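Local coordinates for protein RNA-directed RNA polymerase (Infectious pancreatic necrosis virus, PDB 3ZED) that probably copies the viral RNA genome as an RNA-dependent RNA polymerase, found both free and covalently attached to the genomic RNA, at residues Pro576-Glu579 with Asn580-Ile584; Gly603-Ile606 with Ala607-Ile610; Lys773-Asn776 with Leu777-Ser780; Glu784-Glu787 with Ala788-Ile792. One frame throughout, in Å; residues are numbered along the deposited sequence.

Interaction 1: Pro576-Glu579 with Asn580-Ile584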
ATOM      1  N   PRO B 576      -9.946   6.313 -19.634  1.00 33.34           N
ATOM      2  CA  PRO B 576      -9.785   4.978 -19.065  1.00 31.90           C
ATOM      3  C   PRO B 576     -11.086   4.180 -19.007  1.00 35.44           C
ATOM      4  O   PRO B 576     -12.175   4.724 -18.813  1.00 34.53           O
ATOM      5  CB  PRO B 576      -9.289   5.262 -17.651  1.00 32.23           C
ATOM      6  CG  PRO B 576      -9.928   6.572 -17.289  1.00 35.59           C
ATOM      7  CD  PRO B 576     -10.061   7.344 -18.575  1.00 32.69           C
ATOM      8  N   VAL B 577     -10.937   2.870 -19.124  1.00 31.39           N
ATOM      9  CA  VAL B 577     -11.979   1.889 -18.888  1.00 30.78           C
ATOM     10  C   VAL B 577     -11.326   0.794 -18.039  1.00 33.38           C
ATOM     11  O   VAL B 577     -10.167   0.372 -18.304  1.00 29.76           O
ATOM     12  CB  VAL B 577     -12.733   1.322 -20.131  1.00 34.02           C
ATOM     13  CG1 VAL B 577     -13.505   2.409 -20.859  1.00 33.08           C
ATOM     14  CG2 VAL B 577     -11.820   0.533 -21.080  1.00 33.59           C
ATOM     15  N   LEU B 578     -12.046   0.352 -17.009  1.00 30.64           N
ATOM     16  CA  LEU B 578     -11.519  -0.693 -16.139  1.00 30.82           C
ATOM     17  C   LEU B 578     -11.182  -1.916 -16.964  1.00 35.98           C
ATOM     18  O   LEU B 578     -11.994  -2.279 -17.824  1.00 37.25           O
ATOM     19  CB  LEU B 578     -12.553  -1.047 -15.046  1.00 30.37           C
ATOM     20  CG  LEU B 578     -12.046  -1.987 -13.957  1.00 32.73           C
ATOM     21  CD1 LEU B 578     -10.914  -1.326 -13.127  1.00 31.76           C
ATOM     22  CD2 LEU B 578     -13.170  -2.388 -13.057  1.00 33.58           C
ATOM     23  N   GLU B 579      -9.991  -2.529 -16.735  1.00 33.72           N
ATOM     24  CA  GLU B 579      -9.574  -3.748 -17.430  0.53 34.05           C
ATOM     25  C   GLU B 579     -10.728  -4.752 -17.399  1.00 35.66           C
ATOM     26  O   GLU B 579     -11.336  -4.931 -16.343  1.00 34.02           O
ATOM     27  CB  GLU B 579      -8.310  -4.336 -16.780  0.53 35.75           C
ATOM     28  CG  GLU B 579      -7.384  -5.024 -17.775  0.53 50.98           C
ATOM     29  CD  GLU B 579      -6.672  -4.116 -18.760  0.53 69.59           C
ATOM     30  OE1 GLU B 579      -6.579  -2.898 -18.495  0.53 66.78           O
ATOM     31  OE2 GLU B 579      -6.242  -4.612 -19.823  0.53 70.19           O
ATOM     32  N   ASN B 580     -11.077  -5.334 -18.558  1.00 32.85           N
ATOM     33  CA  ASN B 580     -12.216  -6.249 -18.735  1.00 33.64           C
ATOM     34  C   ASN B 580     -12.380  -7.329 -17.635  1.00 37.60           C
ATOM     35  O   ASN B 580     -13.483  -7.460 -17.094  1.00 34.90           O
ATOM     36  CB  ASN B 580     -12.202  -6.919 -20.106  1.00 32.51           C
ATOM     37  CG  ASN B 580     -13.431  -7.787 -20.343  1.00 48.47           C
ATOM     38  OD1 ASN B 580     -14.568  -7.329 -20.292  1.00 36.71           O
ATOM     39  ND2 ASN B 580     -13.239  -9.082 -20.466  1.00 39.37           N
ATOM     40  N   GLU B 581     -11.321  -8.076 -17.309  1.00 36.05           N
ATOM     41  CA  GLU B 581     -11.374  -9.154 -16.302  1.00 36.44           C
ATOM     42  C   GLU B 581     -11.801  -8.625 -14.921  1.00 39.80           C
ATOM     43  O   GLU B 581     -12.601  -9.264 -14.246  1.00 41.07           O
ATOM     44  CB  GLU B 581     -10.013  -9.856 -16.209  1.00 38.13           C
ATOM     45  CG  GLU B 581     -10.082 -11.291 -15.708  1.00 54.13           C
ATOM     46  CD  GLU B 581      -8.745 -12.016 -15.749  1.00 85.73           C
ATOM     47  OE1 GLU B 581      -7.884 -11.738 -14.881  1.00 77.93           O
ATOM     48  OE2 GLU B 581      -8.551 -12.850 -16.666  1.00 86.98           O
ATOM     49  N   ARG B 582     -11.289  -7.464 -14.522  1.00 34.89           N
ATOM     50  CA  ARG B 582     -11.655  -6.798 -13.266  1.00 35.36           C
ATOM     51  C   ARG B 582     -13.118  -6.328 -13.299  1.00 37.22           C
ATOM     52  O   ARG B 582     -13.835  -6.489 -12.315  1.00 35.91           O
ATOM     53  CB  ARG B 582     -10.744  -5.583 -13.013  1.00 33.21           C
ATOM     54  CG  ARG B 582      -9.307  -5.964 -12.774  1.00 37.58           C
ATOM     55  CD  ARG B 582      -8.534  -4.738 -12.346  1.00 43.57           C
ATOM     56  NE  ARG B 582      -7.105  -5.032 -12.338  1.00 56.95           N
ATOM     57  CZ  ARG B 582      -6.265  -4.648 -11.386  1.00 75.95           C
ATOM     58  NH1 ARG B 582      -6.701  -3.932 -10.351  1.00 56.52           N
ATOM     59  NH2 ARG B 582      -4.976  -4.959 -11.467  1.00 70.95           N
ATOM     60  N   LEU B 583     -13.552  -5.759 -14.439  1.00 33.38           N
ATOM     61  CA  LEU B 583     -14.922  -5.289 -14.637  1.00 33.66           C
ATOM     62  C   LEU B 583     -15.913  -6.446 -14.481  1.00 37.32           C
ATOM     63  O   LEU B 583     -16.865  -6.329 -13.713  1.00 37.56           O
ATOM     64  CB  LEU B 583     -15.062  -4.640 -16.035  1.00 33.70           C
ATOM     65  CG  LEU B 583     -16.395  -3.963 -16.385  1.00 38.04           C
ATOM     66  CD1 LEU B 583     -16.588  -2.655 -15.589  1.00 36.54           C
ATOM     67  CD2 LEU B 583     -16.454  -3.652 -17.875  1.00 39.87           C
ATOM     68  N   ILE B 584     -15.662  -7.566 -15.162  1.00 34.49           N
ATOM     69  CA  ILE B 584     -16.503  -8.770 -15.122  1.00 34.35           C
ATOM     70  C   ILE B 584     -16.528  -9.371 -13.703  1.00 38.35           C
ATOM     71  O   ILE B 584     -17.616  -9.640 -13.202  1.00 39.29           O
ATOM     72  CB  ILE B 584     -16.053  -9.791 -16.193  1.00 36.84           C
ATOM     73  CG1 ILE B 584     -16.201  -9.226 -17.632  1.00 36.46           C
ATOM     74  CG2 ILE B 584     -16.728 -11.171 -16.056  1.00 39.08           C
ATOM     75  CD1 ILE B 584     -17.649  -8.949 -18.196  1.00 39.30           C
TER
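Leu578 ends a strand and Leu583 lies one turn into the helix that follows, their CA atoms 5.9 Å apart; between them Glu579 takes the N-cap position of helix 580-588. This single residue links strand and helix, whose short axes run at 52° to each other. The first turn is closed by Leu583 N, which donates to Glu579 O over 3.0 Å at an N-H...O angle of 161°. Leu578 supplies the apolar half of the contact. With its CG anti to the backbone N (chi1 -172°), the isobutyl group is carried over that turn: CD2 lies 3.7 Å from Leu583 N and 4.2 Å from Leu583 CB, while CG meets Arg582 CB at 3.9 Å, the two side chains crossing at about a right angle. Beyond them Val619 of helix 604-621 touches both leucines. Glu579 has two conformers; in the one described here its carboxylate turns away from the helix, OE1 bonding to Ser564 OG and OE2 forming a salt bridge with Arg519. Glu579 therefore works at both ends, its carbonyl starting the helix and its acid group, in this conformer, satisfied by neighbouring strands, where the arginine would probably help keep it ionised.

Interaction 2: Gly603-Ile606 with Ala607-Ile610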
ATOM      1  N   GLY B 603     -32.175   3.667   4.691  1.00 81.60           N
ATOM      2  CA  GLY B 603     -32.080   4.003   3.272  1.00 79.59           C
ATOM      3  C   GLY B 603     -30.718   3.763   2.648  1.00 80.18           C
ATOM      4  O   GLY B 603     -30.580   3.874   1.429  1.00 78.43           O
ATOM      5  N   ALA B 604     -29.698   3.437   3.477  1.00 75.17           N
ATOM      6  CA  ALA B 604     -28.316   3.206   3.052  1.00 72.40           C
ATOM      7  C   ALA B 604     -28.175   1.967   2.173  1.00 75.83           C
ATOM      8  O   ALA B 604     -27.461   2.022   1.176  1.00 74.25           O
ATOM      9  CB  ALA B 604     -27.408   3.083   4.261  1.00 72.78           C
ATOM     10  N   GLU B 605     -28.868   0.874   2.521  1.00 73.72           N
ATOM     11  CA  GLU B 605     -28.793  -0.396   1.805  1.00 73.36           C
ATOM     12  C   GLU B 605     -29.426  -0.297   0.426  1.00 77.69           C
ATOM     13  O   GLU B 605     -28.913  -0.896  -0.522  1.00 77.06           O
ATOM     14  CB  GLU B 605     -29.437  -1.528   2.628  1.00 76.69           C
ATOM     15  CG  GLU B 605     -29.226  -2.939   2.079  1.00 90.61           C
ATOM     16  CD  GLU B 605     -27.807  -3.362   1.733  1.00108.83           C
ATOM     17  OE1 GLU B 605     -26.887  -3.141   2.559  1.00 98.58           O
ATOM     18  OE2 GLU B 605     -27.625  -3.949   0.642  1.00 98.77           O
ATOM     19  N   ILE B 606     -30.516   0.475   0.298  1.00 75.12           N
ATOM     20  CA  ILE B 606     -31.178   0.647  -0.997  1.00 74.41           C
ATOM     21  C   ILE B 606     -30.400   1.693  -1.839  1.00 72.14           C
ATOM     22  O   ILE B 606     -30.423   1.626  -3.072  1.00 69.89           O
ATOM     23  CB  ILE B 606     -32.702   0.947  -0.855  1.00 80.42           C
ATOM     24  CG1 ILE B 606     -33.454   0.943  -2.222  1.00 81.69           C
ATOM     25  CG2 ILE B 606     -32.985   2.200  -0.029  1.00 82.20           C
ATOM     26  CD1 ILE B 606     -33.222  -0.349  -3.160  1.00 91.39           C
ATOM     27  N   ALA B 607     -29.679   2.615  -1.168  1.00 65.74           N
ATOM     28  CA  ALA B 607     -28.824   3.598  -1.831  1.00 63.31           C
ATOM     29  C   ALA B 607     -27.600   2.883  -2.420  1.00 63.80           C
ATOM     30  O   ALA B 607     -27.223   3.161  -3.563  1.00 61.67           O
ATOM     31  CB  ALA B 607     -28.396   4.684  -0.852  1.00 64.22           C
ATOM     32  N   TYR B 608     -27.018   1.917  -1.648  1.00 58.85           N
ATOM     33  CA  TYR B 608     -25.868   1.102  -2.056  1.00 56.27           C
ATOM     34  C   TYR B 608     -26.201   0.347  -3.352  1.00 58.84           C
ATOM     35  O   TYR B 608     -25.341   0.233  -4.218  1.00 58.48           O
ATOM     36  CB  TYR B 608     -25.429   0.116  -0.932  1.00 57.21           C
ATOM     37  CG  TYR B 608     -24.662  -1.076  -1.468  1.00 56.41           C
ATOM     38  CD1 TYR B 608     -23.298  -0.988  -1.735  1.00 56.76           C
ATOM     39  CD2 TYR B 608     -25.323  -2.249  -1.828  1.00 56.96           C
ATOM     40  CE1 TYR B 608     -22.608  -2.043  -2.325  1.00 57.81           C
ATOM     41  CE2 TYR B 608     -24.650  -3.300  -2.443  1.00 56.60           C
ATOM     42  CZ  TYR B 608     -23.292  -3.197  -2.682  1.00 64.73           C
ATOM     43  OH  TYR B 608     -22.633  -4.245  -3.277  1.00 67.20           O
ATOM     44  N   GLN B 609     -27.438  -0.169  -3.467  1.00 55.74           N
ATOM     45  CA  GLN B 609     -27.944  -0.905  -4.629  1.00 55.39           C
ATOM     46  C   GLN B 609     -27.850  -0.063  -5.895  1.00 58.64           C
ATOM     47  O   GLN B 609     -27.397  -0.566  -6.928  1.00 59.98           O
ATOM     48  CB  GLN B 609     -29.405  -1.342  -4.399  1.00 58.06           C
ATOM     49  CG  GLN B 609     -29.563  -2.451  -3.353  1.00 72.36           C
ATOM     50  CD  GLN B 609     -28.932  -3.765  -3.775  1.00 80.55           C
ATOM     51  OE1 GLN B 609     -29.186  -4.296  -4.870  1.00 67.76           O
ATOM     52  NE2 GLN B 609     -28.094  -4.314  -2.906  1.00 76.26           N
ATOM     53  N   ILE B 610     -28.239   1.220  -5.809  1.00 51.97           N
ATOM     54  CA  ILE B 610     -28.147   2.162  -6.929  1.00 48.90           C
ATOM     55  C   ILE B 610     -26.656   2.440  -7.231  1.00 50.51           C
ATOM     56  O   ILE B 610     -26.266   2.423  -8.402  1.00 50.89           O
ATOM     57  CB  ILE B 610     -28.931   3.465  -6.628  1.00 51.19           C
ATOM     58  CG1 ILE B 610     -30.452   3.169  -6.478  1.00 52.66           C
ATOM     59  CG2 ILE B 610     -28.643   4.555  -7.687  1.00 47.94           C
ATOM     60  CD1 ILE B 610     -31.228   4.164  -5.661  1.00 55.78           C
TER
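Gly603 O and Ala607 N make the first of three backbone hydrogen bonds that wind this stretch into a helix, 3.0 Å long. Tyr608 N then gives a shorter and straighter bond of 2.9 Å to Ala604 O, and Gln609 N reaches Glu605 O only weakly, at 3.4 Å. Gly603 is the N-cap residue, with a positive phi of 80°, so the chain enters helix 604-621 of the thumb domain through a left-handed backbone conformation.

Among the polar side chains, Glu605 and Tyr608 run side by side, pointing the same way, with carboxylate and ring planes 45° apart; Glu605 OE2 comes to 3.8 Å from Tyr608 CD2, obliquely to the ring. Gln609 bends back at chi2 (-65°), which brings its amide round to the same side: NE2 lies in the plane of the Tyr608 ring, at its edge, and 3.6 Å from Glu605 OE2. The phenol OH of Tyr608 bonds to Lys591 O, and more weakly to Arg612 NE, holding the far end of the ring.

Van der Waals contact fills in the rest. Ile606 CD1 meets Gln609 CB at 4.1 Å, the two side chains crossing at about a right angle. Separately, the Ala607 CB methyl sits against a backbone carbonyl oxygen, 3.3 Å from Gly603 O. Ile606 rests on Leu642 and Ile610 on Lys638 and Arg639, all of helix 625-645, while Phe652 of helix 650-654 packs against Ala604 and Ala607.

Interaction 3: Lys773-Asn776 with Leu777-Ser780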
ATOM      1  N   LYS B 773      36.967   0.442  12.026  1.00 93.81           N
ATOM      2  CA  LYS B 773      38.034  -0.488  11.625  1.00 94.89           C
ATOM      3  C   LYS B 773      38.052  -1.685  12.599  1.00 99.42           C
ATOM      4  O   LYS B 773      38.668  -2.718  12.303  1.00100.67           O
ATOM      5  CB  LYS B 773      39.401   0.207  11.570  1.00 99.84           C
ATOM      6  N   ALA B 774      37.355  -1.543  13.757  1.00 93.88           N
ATOM      7  CA  ALA B 774      37.137  -2.607  14.738  1.00 92.97           C
ATOM      8  C   ALA B 774      35.913  -3.422  14.266  1.00 93.26           C
ATOM      9  O   ALA B 774      34.773  -2.943  14.340  1.00 89.80           O
ATOM     10  CB  ALA B 774      36.921  -2.020  16.130  1.00 94.27           C
ATOM     11  N   ASN B 775      36.160  -4.625  13.705  1.00 90.63           N
ATOM     12  CA  ASN B 775      35.106  -5.476  13.138  1.00 88.50           C
ATOM     13  C   ASN B 775      34.132  -5.982  14.203  1.00 89.63           C
ATOM     14  O   ASN B 775      32.970  -6.273  13.880  1.00 86.55           O
ATOM     15  CB  ASN B 775      35.697  -6.628  12.334  1.00 92.52           C
ATOM     16  CG  ASN B 775      36.091  -6.184  10.943  1.00119.61           C
ATOM     17  OD1 ASN B 775      35.237  -5.902  10.075  1.00103.24           O
ATOM     18  ND2 ASN B 775      37.403  -6.101  10.707  1.00116.61           N
ATOM     19  N   ASN B 776      34.584  -6.009  15.479  1.00 86.62           N
ATOM     20  CA  ASN B 776      33.758  -6.375  16.629  1.00 85.12           C
ATOM     21  C   ASN B 776      32.626  -5.336  16.843  1.00 83.91           C
ATOM     22  O   ASN B 776      31.620  -5.668  17.467  1.00 82.98           O
ATOM     23  CB  ASN B 776      34.610  -6.521  17.890  1.00 86.41           C
ATOM     24  CG  ASN B 776      35.499  -5.335  18.155  1.00123.54           C
ATOM     25  OD1 ASN B 776      36.547  -5.166  17.519  1.00125.73           O
ATOM     26  ND2 ASN B 776      35.104  -4.490  19.102  1.00114.91           N
ATOM     27  N   LEU B 777      32.778  -4.110  16.299  1.00 76.90           N
ATOM     28  CA  LEU B 777      31.765  -3.056  16.405  1.00 74.94           C
ATOM     29  C   LEU B 777      30.737  -3.114  15.253  1.00 76.93           C
ATOM     30  O   LEU B 777      29.755  -2.367  15.286  1.00 74.94           O
ATOM     31  CB  LEU B 777      32.416  -1.657  16.455  1.00 75.60           C
ATOM     32  CG  LEU B 777      33.296  -1.307  17.656  1.00 81.80           C
ATOM     33  CD1 LEU B 777      33.565   0.193  17.676  1.00 82.85           C
ATOM     34  CD2 LEU B 777      32.667  -1.740  18.996  1.00 82.20           C
ATOM     35  N   LEU B 778      30.947  -4.029  14.272  1.00 73.30           N
ATOM     36  CA  LEU B 778      30.089  -4.204  13.096  1.00 70.36           C
ATOM     37  C   LEU B 778      29.141  -5.409  13.233  1.00 71.74           C
ATOM     38  O   LEU B 778      29.563  -6.561  13.161  1.00 71.95           O
ATOM     39  CB  LEU B 778      30.937  -4.352  11.811  1.00 70.72           C
ATOM     40  CG  LEU B 778      31.965  -3.262  11.455  1.00 76.86           C
ATOM     41  CD1 LEU B 778      32.617  -3.576  10.124  1.00 77.17           C
ATOM     42  CD2 LEU B 778      31.330  -1.873  11.389  1.00 79.09           C
ATOM     43  N   LYS B 779      27.850  -5.125  13.412  1.00 65.45           N
ATOM     44  CA  LYS B 779      26.765  -6.102  13.532  1.00 63.29           C
ATOM     45  C   LYS B 779      25.470  -5.387  13.234  1.00 65.40           C
ATOM     46  O   LYS B 779      25.280  -4.269  13.724  1.00 66.64           O
ATOM     47  CB  LYS B 779      26.735  -6.724  14.934  1.00 67.58           C
ATOM     48  N   SER B 780      24.586  -5.981  12.423  1.00 57.43           N
ATOM     49  CA  SER B 780      23.321  -5.316  12.103  1.00 54.98           C
ATOM     50  C   SER B 780      22.388  -5.241  13.319  1.00 57.96           C
ATOM     51  O   SER B 780      22.003  -6.263  13.894  1.00 57.40           O
ATOM     52  CB  SER B 780      22.610  -6.022  10.948  1.00 55.76           C
ATOM     53  OG  SER B 780      21.271  -5.579  10.805  1.00 62.16           O
TER
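Ala774 and Leu777 meet across this turn: Ala774 CB touches Leu777 CG at 4.0 Å, and Leu777 N donates to Ala774 O over 3.0 Å with an N-H...O angle of 154°. One residue on, Leu778 N repeats the pattern, giving a 3.0 Å bond to Asn775 O at 156°.

The two asparagines flank it. Asn775 OD1 comes to 3.5 Å from Leu778 CD1, an amide oxygen laid against a methyl group as the side chains pass at a slant; Asn775 also touches a neighbouring molecule in the crystal, and the position of this exposed amide may be influenced by that packing. Asn776 places its CG between its own backbone N and carbonyl carbon (chi1 51°), an arrangement that folds the amide forward along Leu777, side by side and pointing the same way, with ND2 3.7 Å from Leu777 CD2.

Two successive i to i+3 bonds are the mark of a 3-10 turn, here a short one within the connection between helix 757-771 and helix 781-789 of the C-terminal region. After Leu778 the backbone opens into an extended course through Lys779 to Ser780.

Outside the turn, Arg736, in the loop before helix 740-752 of the same chain, holds it: NH1 bonds to Asn776 O, and there is a further backbone hydrogen bond between Arg736 and Leu777. Thr739 touches the Leu777 side chain, and Met772 touches that of Leu778. At the far end Ser780 is the N-cap of the next helix, its OG making weak bonds to Leu782 N and Thr783 N.

Interaction 4: Glu784-Glu787 with Ala788-Ile792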
ATOM      1  N   GLU B 784      19.922  -7.842  15.699  1.00 59.07           N
ATOM      2  CA  GLU B 784      19.856  -7.672  17.143  1.00 60.34           C
ATOM      3  C   GLU B 784      18.394  -7.460  17.588  1.00 63.96           C
ATOM      4  O   GLU B 784      17.960  -8.102  18.543  1.00 65.10           O
ATOM      5  CB  GLU B 784      20.753  -6.507  17.596  1.00 62.73           C
ATOM      6  CG  GLU B 784      22.225  -6.762  17.312  1.00 75.32           C
ATOM      7  CD  GLU B 784      23.195  -5.787  17.947  1.00 90.73           C
ATOM      8  OE1 GLU B 784      23.363  -4.677  17.395  1.00 80.44           O
ATOM      9  OE2 GLU B 784      23.821  -6.152  18.968  1.00 82.13           O
ATOM     10  N   THR B 785      17.628  -6.625  16.857  1.00 58.78           N
ATOM     11  CA  THR B 785      16.205  -6.369  17.110  1.00 58.02           C
ATOM     12  C   THR B 785      15.404  -7.669  16.960  1.00 63.29           C
ATOM     13  O   THR B 785      14.600  -7.982  17.837  1.00 63.82           O
ATOM     14  CB  THR B 785      15.670  -5.276  16.168  1.00 59.20           C
ATOM     15  OG1 THR B 785      16.477  -4.120  16.328  1.00 60.70           O
ATOM     16  CG2 THR B 785      14.216  -4.907  16.449  1.00 55.96           C
ATOM     17  N   ARG B 786      15.633  -8.421  15.867  1.00 59.78           N
ATOM     18  CA  ARG B 786      14.923  -9.671  15.594  1.00 59.95           C
ATOM     19  C   ARG B 786      15.169 -10.709  16.719  1.00 67.09           C
ATOM     20  O   ARG B 786      14.207 -11.331  17.182  1.00 69.54           O
ATOM     21  CB  ARG B 786      15.321 -10.226  14.221  1.00 58.61           C
ATOM     22  CG  ARG B 786      14.473 -11.397  13.759  1.00 70.56           C
ATOM     23  CD  ARG B 786      15.302 -12.576  13.324  1.00 81.72           C
ATOM     24  NE  ARG B 786      16.317 -12.199  12.340  1.00 89.33           N
ATOM     25  CZ  ARG B 786      17.551 -12.692  12.314  1.00108.61           C
ATOM     26  NH1 ARG B 786      17.934 -13.600  13.212  1.00 92.96           N
ATOM     27  NH2 ARG B 786      18.414 -12.284  11.392  1.00 96.25           N
ATOM     28  N   GLU B 787      16.428 -10.847  17.186  1.00 62.82           N
ATOM     29  CA  GLU B 787      16.818 -11.743  18.289  1.00 64.08           C
ATOM     30  C   GLU B 787      16.031 -11.439  19.572  1.00 68.92           C
ATOM     31  O   GLU B 787      15.454 -12.349  20.175  1.00 69.05           O
ATOM     32  CB  GLU B 787      18.324 -11.609  18.585  1.00 66.78           C
ATOM     33  CG  GLU B 787      19.232 -12.196  17.519  1.00 76.17           C
ATOM     34  CD  GLU B 787      20.726 -11.985  17.688  1.00 98.38           C
ATOM     35  OE1 GLU B 787      21.147 -11.238  18.601  1.00103.71           O
ATOM     36  OE2 GLU B 787      21.470 -12.491  16.821  1.00 87.84           O
ATOM     37  N   ALA B 788      16.022 -10.161  19.984  1.00 66.19           N
ATOM     38  CA  ALA B 788      15.331  -9.656  21.167  1.00 67.33           C
ATOM     39  C   ALA B 788      13.812  -9.833  21.042  1.00 71.54           C
ATOM     40  O   ALA B 788      13.161 -10.164  22.036  1.00 73.71           O
ATOM     41  CB  ALA B 788      15.675  -8.190  21.384  1.00 67.95           C
ATOM     42  N   LEU B 789      13.249  -9.638  19.827  1.00 64.76           N
ATOM     43  CA  LEU B 789      11.807  -9.807  19.596  1.00 62.71           C
ATOM     44  C   LEU B 789      11.376 -11.254  19.814  1.00 67.48           C
ATOM     45  O   LEU B 789      10.271 -11.481  20.323  1.00 66.93           O
ATOM     46  CB  LEU B 789      11.405  -9.359  18.183  1.00 59.93           C
ATOM     47  CG  LEU B 789      11.393  -7.862  17.928  1.00 62.67           C
ATOM     48  CD1 LEU B 789      11.355  -7.559  16.440  1.00 60.21           C
ATOM     49  CD2 LEU B 789      10.281  -7.156  18.718  1.00 63.50           C
ATOM     50  N   GLU B 790      12.264 -12.218  19.464  1.00 65.70           N
ATOM     51  CA  GLU B 790      12.058 -13.666  19.556  1.00 68.30           C
ATOM     52  C   GLU B 790      12.687 -14.301  20.815  1.00 80.63           C
ATOM     53  O   GLU B 790      12.956 -15.513  20.833  1.00 81.54           O
ATOM     54  CB  GLU B 790      12.618 -14.352  18.303  1.00 68.72           C
ATOM     55  CG  GLU B 790      11.776 -14.118  17.061  1.00 72.86           C
ATOM     56  CD  GLU B 790      12.494 -14.232  15.731  1.00 91.46           C
ATOM     57  OE1 GLU B 790      13.381 -15.105  15.590  1.00 78.09           O
ATOM     58  OE2 GLU B 790      12.134 -13.462  14.811  1.00 99.81           O
ATOM     59  N   THR B 791      12.924 -13.486  21.859  1.00 82.11           N
ATOM     60  CA  THR B 791      13.465 -13.945  23.149  1.00 85.54           C
ATOM     61  C   THR B 791      12.298 -14.367  24.075  1.00 92.54           C
ATOM     62  O   THR B 791      11.264 -13.689  24.102  1.00 91.73           O
ATOM     63  CB  THR B 791      14.343 -12.830  23.777  1.00 97.20           C
ATOM     64  OG1 THR B 791      15.499 -12.650  22.964  1.00 99.24           O
ATOM     65  CG2 THR B 791      14.807 -13.151  25.191  1.00 98.44           C
ATOM     66  N   ILE B 792      12.490 -15.471  24.843  1.00 91.71           N
ATOM     67  CA  ILE B 792      11.535 -16.026  25.817  1.00125.09           C
ATOM     68  C   ILE B 792      12.082 -15.846  27.246  1.00146.09           C
ATOM     69  O   ILE B 792      13.243 -15.478  27.435  1.00105.20           O
ATOM     70  CB  ILE B 792      11.229 -17.523  25.502  1.00128.80           C
ATOM     71  CG1 ILE B 792      10.482 -17.701  24.146  1.00126.87           C
ATOM     72  CG2 ILE B 792      10.520 -18.252  26.669  1.00132.00           C
ATOM     73  CD1 ILE B 792       8.993 -17.332  24.100  1.00129.64           C
TER
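Thr785 sets its CG2 anti to the backbone N, turning that methyl along the helix to Leu789, whose CD1 it meets at 3.9 Å; the two side chains lie side by side and point the same way. Arg786 also starts with its CG anti to the backbone N (chi1 -171°), then bends at chi2 and chi3. Its CG comes to 3.3 Å from Glu790 OE2, but the guanidinium is led away: Arg786 NE stays 5.0 Å from Glu790 OE2, so the acid meets the aliphatic part of the arginine and finds its salt bridge with Lys465.

Underneath, three backbone bonds carry the helix: Ala788 N to Glu784 O, 3.2 Å and nearly straight at 168°; Leu789 N to Thr785 O, 2.9 Å; and Glu790 N to Arg786 O, 3.1 Å. Glu790 is the first residue to leave helical phi and psi. At this end Thr791 OG1 donates to Glu787 O over 2.8 Å, and Glu790 N adds a weak bond to the same oxygen.

Arg63 NH1 bonds to Leu789 O. The predicted GTP site is near, but Leu789 does not touch it, its side chain staying about 10 Å from that of Leu249. The arrangement is the C-terminal end of helix 781-789, its last turn closed by a threonine hydroxyl, packed on Ile291 of helix 283-293 through Thr785, Ala788 and Leu789 and on Val447 of helix 438-452 through Thr785.

How the interactions relate
Reading from the N terminus, the four contacts follow in series; each joins two directly adjoining segments, so none encloses a long loop and none nests or crosses. Interaction 1 turns strand 573-578 into helix 580-588. Interaction 2 opens helix 604-621 in the same thumb domain, the centres of the two contacts about 23 Å apart; the later part of that helix returns to pack on the leucines of interaction 1. The chain then crosses to the opposite side of its centre. Interaction 3 lies in the connection leading to helix 781-789, and interaction 4 finishes that helix. Their centres are about 19 Å apart and they touch lightly, Lys779 O lying 4.2 Å from Glu784 OE1.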